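Local coordinates for protein alpha-galacturonidase (Bacillus subtilis, PDB 3FEF) that hydrolyses alpha-1,4-linked galacturonides such as digalacturonate, releasing galacturonate, as an NAD- and manganese-dependent member of glycosyl hydrolase family 4, at residues R253-L258 and A268-L273; L410-F415 and Q430-M435. All blocks are in the same frame, centred on the assembly; numbering follows the deposited sequence.

Overall arrangement
Contacts 1 and 2 are both buried but join different elements, and they do not touch: their centres lie about 27 Å apart and their nearest atoms about 15 Å. Contact 1 (253-258 with 268-273) sits nearer the chain centre, next to the metal-site residue His206, the side chain of Leu273 lying about 11 Å from the magnesium ion; there a buried carboxylate binds amides at the start of a helix, with a small aliphatic patch alongside, formed by Leu273, Leu258 and Val254. Contact 2 (410-415 with 430-435), about 24 Å from the chain centre, packs the last two helices of the chain, 408-417 and 425-435, through phenylalanines. Polar anchoring thus gives way to purely apolar packing farther out. The second subunit reaches residues of both contacts.

Contact 1 of 2, residues R253-L258 and A268-L273; sequences RVAFDL and AGDRHL. With SO4 (sulfate ion), chain E.
Asp270 lays its carboxylate against the first turn of helix 253-262, where OD2 accepts from Val254 N at 2.7 Å and OD1 from Ala255 N at 3.3 Å. Both N-H groups approach from above the carboxylate plane, roughly 40° out of it. With CG beside its own backbone N (chi1 -80°), Asp270 sends both oxygens to the neighbouring helix, and the Val254 side chain runs alongside it the other way, CB only 3.1 Å from Asp270 OD2. This is the tight part, a buried carboxylate held by a short bond from Val254 N and a longer, more bent one from Ala255 N, and probably favoured by the helix dipole. A leucine in its place would probably leave those two amides without their acceptor and weaken the tie between the helices. The aliphatic side is slacker: Leu273 CB lies 4.0 Å from Leu258 CD1 and 4.2 Å from Val254 CG1. On the more exposed flank Arg271 turns from helix 253-262, and its NH1 binds O2 of a sulfate, probably from the crystallisation liquor, at 2.7 Å. His272 stacks on the metal ligand His206. A carboxylate bound to first-turn amides is a typical helix N-terminus interaction, here joining helix 253-262 to a segment bordering the metal site.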
loop_
_atom_site.group_PDB
_atom_site.type_symbol
_atom_site.label_atom_id
_atom_site.label_comp_id
_atom_site.label_asym_id
_atom_site.label_seq_id
_atom_site.Cartn_x
_atom_site.Cartn_y
_atom_site.Cartn_z
ATOM N N ARG A 253 11.906 37.025 2.512
ATOM C CA ARG A 253 11.491 37.183 1.124
ATOM C C ARG A 253 11.335 35.842 0.412
ATOM O O ARG A 253 10.447 35.676 -0.427
ATOM C CB ARG A 253 12.480 38.068 0.360
ATOM C CG ARG A 253 12.429 39.534 0.815
ATOM C CD ARG A 253 12.762 40.489 -0.329
ATOM N NE ARG A 253 11.750 40.458 -1.378
ATOM C CZ ARG A 253 12.048 40.332 -2.666
ATOM N NH1 ARG A 253 13.322 40.243 -3.039
ATOM N NH2 ARG A 253 11.089 40.317 -3.576
ATOM N N VAL A 254 12.209 34.894 0.729
ATOM C CA VAL A 254 12.153 33.594 0.074
ATOM C C VAL A 254 10.899 32.840 0.533
ATOM O O VAL A 254 10.198 32.233 -0.274
ATOM C CB VAL A 254 13.411 32.737 0.352
ATOM C CG1 VAL A 254 13.256 31.344 -0.313
ATOM C CG2 VAL A 254 14.682 33.445 -0.164
ATOM N N ALA A 255 10.611 32.900 1.831
ATOM C CA ALA A 255 9.420 32.276 2.366
ATOM C C ALA A 255 8.148 32.891 1.785
ATOM O O ALA A 255 7.190 32.173 1.492
ATOM C CB ALA A 255 9.405 32.353 3.909
ATOM N N PHE A 256 8.119 34.215 1.639
ATOM C CA PHE A 256 6.936 34.857 1.058
ATOM C C PHE A 256 6.758 34.440 -0.388
ATOM O O PHE A 256 5.640 34.218 -0.840
ATOM C CB PHE A 256 6.994 36.390 1.162
ATOM C CG PHE A 256 6.940 36.897 2.571
ATOM C CD1 PHE A 256 6.103 36.297 3.504
ATOM C CD2 PHE A 256 7.715 37.971 2.971
ATOM C CE1 PHE A 256 6.052 36.754 4.817
ATOM C CE2 PHE A 256 7.661 38.437 4.293
ATOM C CZ PHE A 256 6.834 37.830 5.210
ATOM N N ASP A 257 7.864 34.336 -1.107
ATOM C CA ASP A 257 7.820 33.981 -2.514
ATOM C C ASP A 257 7.308 32.542 -2.697
ATOM O O ASP A 257 6.485 32.290 -3.556
ATOM C CB ASP A 257 9.209 34.156 -3.140
ATOM C CG ASP A 257 9.196 34.017 -4.659
ATOM O OD1 ASP A 257 8.626 34.906 -5.316
ATOM O OD2 ASP A 257 9.763 33.022 -5.194
ATOM N N LEU A 258 7.790 31.607 -1.879
ATOM C CA LEU A 258 7.321 30.220 -1.940
ATOM C C LEU A 258 5.866 30.123 -1.538
ATOM O O LEU A 258 5.105 29.369 -2.148
ATOM C CB LEU A 258 8.150 29.312 -1.042
ATOM C CG LEU A 258 9.637 29.323 -1.394
ATOM C CD1 LEU A 258 10.384 28.257 -0.641
ATOM C CD2 LEU A 258 9.832 29.156 -2.878
ATOM N N ALA A 268 11.234 26.830 7.181
ATOM C CA ALA A 268 12.670 26.843 7.488
ATOM C C ALA A 268 13.243 28.199 7.070
ATOM O O ALA A 268 12.594 28.942 6.334
ATOM C CB ALA A 268 13.419 25.702 6.757
ATOM N N GLY A 269 14.457 28.510 7.522
ATOM C CA GLY A 269 15.100 29.759 7.129
ATOM C C GLY A 269 15.279 29.824 5.614
ATOM O O GLY A 269 15.460 28.800 4.940
ATOM N N ASP A 270 15.211 31.034 5.083
ATOM C CA ASP A 270 15.434 31.291 3.676
ATOM C C ASP A 270 16.697 30.573 3.142
ATOM O O ASP A 270 16.696 30.000 2.051
ATOM C CB ASP A 270 15.506 32.814 3.446
ATOM C CG ASP A 270 14.117 33.470 3.392
ATOM O OD1 ASP A 270 13.138 32.889 3.927
ATOM O OD2 ASP A 270 13.982 34.561 2.785
ATOM N N ARG A 271 17.764 30.586 3.929
ATOM C CA ARG A 271 19.030 30.007 3.508
ATOM C C ARG A 271 18.926 28.492 3.254
ATOM O O ARG A 271 19.690 27.938 2.471
ATOM C CB ARG A 271 20.116 30.313 4.546
ATOM C CG ARG A 271 19.753 29.813 5.955
ATOM C CD ARG A 271 20.618 30.424 7.045
ATOM N NE ARG A 271 22.006 29.989 6.967
ATOM C CZ ARG A 271 22.538 29.009 7.695
ATOM N NH1 ARG A 271 23.822 28.698 7.558
ATOM N NH2 ARG A 271 21.797 28.331 8.559
ATOM N N HIS A 272 17.997 27.824 3.922
ATOM C CA HIS A 272 17.817 26.384 3.728
ATOM C C HIS A 272 16.841 26.097 2.606
ATOM O O HIS A 272 17.078 25.209 1.795
ATOM C CB HIS A 272 17.320 25.716 5.006
ATOM C CG HIS A 272 18.358 25.635 6.075
ATOM N ND1 HIS A 272 18.221 26.265 7.294
ATOM C CD2 HIS A 272 19.558 25.011 6.103
ATOM C CE1 HIS A 272 19.293 26.030 8.030
ATOM N NE2 HIS A 272 20.113 25.259 7.336
ATOM N N LEU A 273 15.745 26.853 2.569
ATOM C CA LEU A 273 14.716 26.679 1.557
ATOM C C LEU A 273 15.331 26.860 0.195
ATOM O O LEU A 273 14.998 26.148 -0.761
ATOM C CB LEU A 273 13.609 27.732 1.735
ATOM C CG LEU A 273 12.702 27.623 2.972
ATOM C CD1 LEU A 273 11.794 28.862 3.115
ATOM C CD2 LEU A 273 11.872 26.308 2.966
HETATM S S SO4 E . 24.389 25.969 10.520
HETATM O O1 SO4 E . 24.709 26.749 11.710
HETATM O O2 SO4 E . 24.618 26.752 9.311
HETATM O O3 SO4 E . 22.988 25.577 10.591
HETATM O O4 SO4 E . 25.215 24.771 10.488
#

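Contact 2 of 2, residues L410-F415 and Q430-M435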
loop_
_atom_site.group_PDB
_atom_site.type_symbol
_atom_site.label_atom_id
_atom_site.label_comp_id
_atom_site.label_asym_id
_atom_site.label_seq_id
_atom_site.Cartn_x
_atom_site.Cartn_y
_atom_site.Cartn_z
ATOM N N LEU A 410 25.673 4.780 -8.316
ATOM C CA LEU A 410 24.341 5.164 -7.834
ATOM C C LEU A 410 24.333 6.568 -7.211
ATOM O O LEU A 410 23.380 7.338 -7.394
ATOM C CB LEU A 410 23.792 4.137 -6.850
ATOM C CG LEU A 410 22.445 4.524 -6.228
ATOM C CD1 LEU A 410 21.355 4.483 -7.298
ATOM C CD2 LEU A 410 22.095 3.621 -5.053
ATOM N N ALA A 411 25.397 6.899 -6.491
ATOM C CA ALA A 411 25.542 8.231 -5.894
ATOM C C ALA A 411 25.600 9.324 -6.962
ATOM O O ALA A 411 25.098 10.424 -6.770
ATOM C CB ALA A 411 26.785 8.282 -5.007
ATOM N N PHE A 412 26.216 9.017 -8.091
ATOM C CA PHE A 412 26.272 9.971 -9.199
ATOM C C PHE A 412 24.886 10.212 -9.815
ATOM O O PHE A 412 24.566 11.326 -10.226
ATOM C CB PHE A 412 27.275 9.513 -10.272
ATOM C CG PHE A 412 27.486 10.527 -11.365
ATOM C CD1 PHE A 412 27.755 11.856 -11.048
ATOM C CD2 PHE A 412 27.376 10.166 -12.690
ATOM C CE1 PHE A 412 27.934 12.791 -12.030
ATOM C CE2 PHE A 412 27.552 11.097 -13.689
ATOM C CZ PHE A 412 27.837 12.416 -13.360
ATOM N N GLN A 413 24.069 9.161 -9.880
ATOM C CA GLN A 413 22.672 9.303 -10.300
ATOM C C GLN A 413 21.925 10.288 -9.411
ATOM O O GLN A 413 21.221 11.161 -9.906
ATOM C CB GLN A 413 21.961 7.952 -10.293
ATOM C CG GLN A 413 22.626 6.940 -11.213
ATOM C CD GLN A 413 22.635 7.432 -12.641
ATOM O OE1 GLN A 413 23.650 7.348 -13.340
ATOM N NE2 GLN A 413 21.508 7.975 -13.079
ATOM N N ALA A 414 22.080 10.159 -8.099
ATOM C CA ALA A 414 21.453 11.117 -7.194
ATOM C C ALA A 414 22.023 12.515 -7.474
ATOM O O ALA A 414 21.274 13.477 -7.678
ATOM C CB ALA A 414 21.678 10.703 -5.735
ATOM N N PHE A 415 23.350 12.612 -7.495
ATOM C CA PHE A 415 24.026 13.855 -7.845
ATOM C C PHE A 415 23.410 14.509 -9.075
ATOM O O PHE A 415 23.109 15.714 -9.055
ATOM C CB PHE A 415 25.522 13.595 -8.058
ATOM C CG PHE A 415 26.385 14.848 -8.071
ATOM C CD1 PHE A 415 26.729 15.462 -9.270
ATOM C CD2 PHE A 415 26.888 15.379 -6.882
ATOM C CE1 PHE A 415 27.555 16.597 -9.293
ATOM C CE2 PHE A 415 27.699 16.516 -6.884
ATOM C CZ PHE A 415 28.044 17.127 -8.095
ATOM N N GLN A 430 32.961 15.169 -13.669
ATOM C CA GLN A 430 34.270 15.646 -13.263
ATOM C C GLN A 430 34.182 16.339 -11.893
ATOM O O GLN A 430 34.953 16.035 -10.973
ATOM C CB GLN A 430 34.850 16.573 -14.331
ATOM C CG GLN A 430 36.277 17.010 -14.035
ATOM C CD GLN A 430 37.259 15.860 -14.153
ATOM O OE1 GLN A 430 37.416 15.286 -15.224
ATOM N NE2 GLN A 430 37.919 15.514 -13.046
ATOM N N LEU A 431 33.231 17.253 -11.749
ATOM C CA LEU A 431 32.960 17.849 -10.435
ATOM C C LEU A 431 32.760 16.768 -9.361
ATOM O O LEU A 431 33.405 16.795 -8.323
ATOM C CB LEU A 431 31.736 18.780 -10.500
ATOM C CG LEU A 431 31.284 19.399 -9.166
ATOM C CD1 LEU A 431 32.404 20.206 -8.566
ATOM C CD2 LEU A 431 30.063 20.268 -9.368
ATOM N N PHE A 432 31.877 15.810 -9.624
ATOM C CA PHE A 432 31.564 14.771 -8.644
ATOM C C PHE A 432 32.817 14.002 -8.208
ATOM O O PHE A 432 33.068 13.842 -7.021
ATOM C CB PHE A 432 30.501 13.823 -9.217
ATOM C CG PHE A 432 30.166 12.624 -8.333
ATOM C CD1 PHE A 432 29.285 12.742 -7.275
ATOM C CD2 PHE A 432 30.678 11.363 -8.626
ATOM C CE1 PHE A 432 28.949 11.631 -6.491
ATOM C CE2 PHE A 432 30.359 10.248 -7.842
ATOM C CZ PHE A 432 29.496 10.379 -6.781
ATOM N N ASN A 433 33.596 13.517 -9.165
ATOM C CA ASN A 433 34.842 12.807 -8.846
ATOM C C ASN A 433 35.847 13.654 -8.057
ATOM O O ASN A 433 36.507 13.157 -7.151
ATOM C CB ASN A 433 35.493 12.266 -10.119
ATOM C CG ASN A 433 34.671 11.159 -10.766
ATOM O OD1 ASN A 433 33.921 10.450 -10.090
ATOM N ND2 ASN A 433 34.814 11.005 -12.078
ATOM N N ASP A 434 35.953 14.935 -8.398
ATOM C CA ASP A 434 36.843 15.837 -7.667
ATOM C C ASP A 434 36.413 15.970 -6.207
ATOM O O ASP A 434 37.253 16.031 -5.304
ATOM C CB ASP A 434 36.893 17.210 -8.332
ATOM C CG ASP A 434 37.688 17.203 -9.628
ATOM O OD1 ASP A 434 38.462 16.251 -9.825
ATOM O OD2 ASP A 434 37.541 18.131 -10.461
HETATM N N MSE A 435 35.102 16.004 -5.984
HETATM C CA MSE A 435 34.554 16.182 -4.644
HETATM C C MSE A 435 34.697 14.917 -3.809
HETATM O O MSE A 435 34.828 14.982 -2.591
HETATM C CB MSE A 435 33.076 16.615 -4.708
HETATM C CG MSE A 435 32.886 18.005 -5.263
HETATM SE SE MSE A 435 31.020 18.504 -5.403
HETATM C CE MSE A 435 30.664 18.956 -3.526
#
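The Phe432 ring takes Phe412 over one face, with Phe412 CB 4.2 Å from the ring centroid in a CH-pi contact and Phe412 CD1 3.7 Å from Phe432 CG. At its edge stands Phe415: Phe432 CD1 points into the Phe415 face, 3.6 Å from Phe415 CD2, and the planes meet at 62° in an edge-to-face pair. Over that face Phe432 also places its CB, 4.1 Å from the Phe415 centroid, so ring edge and methylene cover it together. The rim of Phe415 is met in its plane by Leu431, whose CD2 is 3.9 Å from CZ. Selenium of Met435, a selenomethionine, approaches obliquely, 4.1 Å from Phe415 CE2, in a Met-aromatic contact. Phe412 and Phe432 are themselves inclined, neither stacked nor edge-to-face.

Phe432 has its CG anti to the backbone N (chi1 175°), which extends the ring across to helix 408-417, to lie against Phe412 on one face and Phe415 at its edge. There its far end, CZ, reaches Ala411 CB at 3.9 Å; the small methyl lets the ring come close to the backbone, CZ near Phe412 N and CE1 near Ala411 O. The two helical segments run at 122° to each other, the axes of these short segments coming within 10.9 Å of each other, a distance bridged by rings. Helix 112-136 adds Ile117 against Phe432 and Met435, and Pro113 against Phe415.

With three rings, a leucine, an alanine methyl and selenium as the touching groups, cohesion rests on hydrophobic burial, dispersion and weak CH-pi attraction; specificity probably comes from shape, in the way each ring is seated, and helix 425-435 meets helix 408-417 here through apolar contacts.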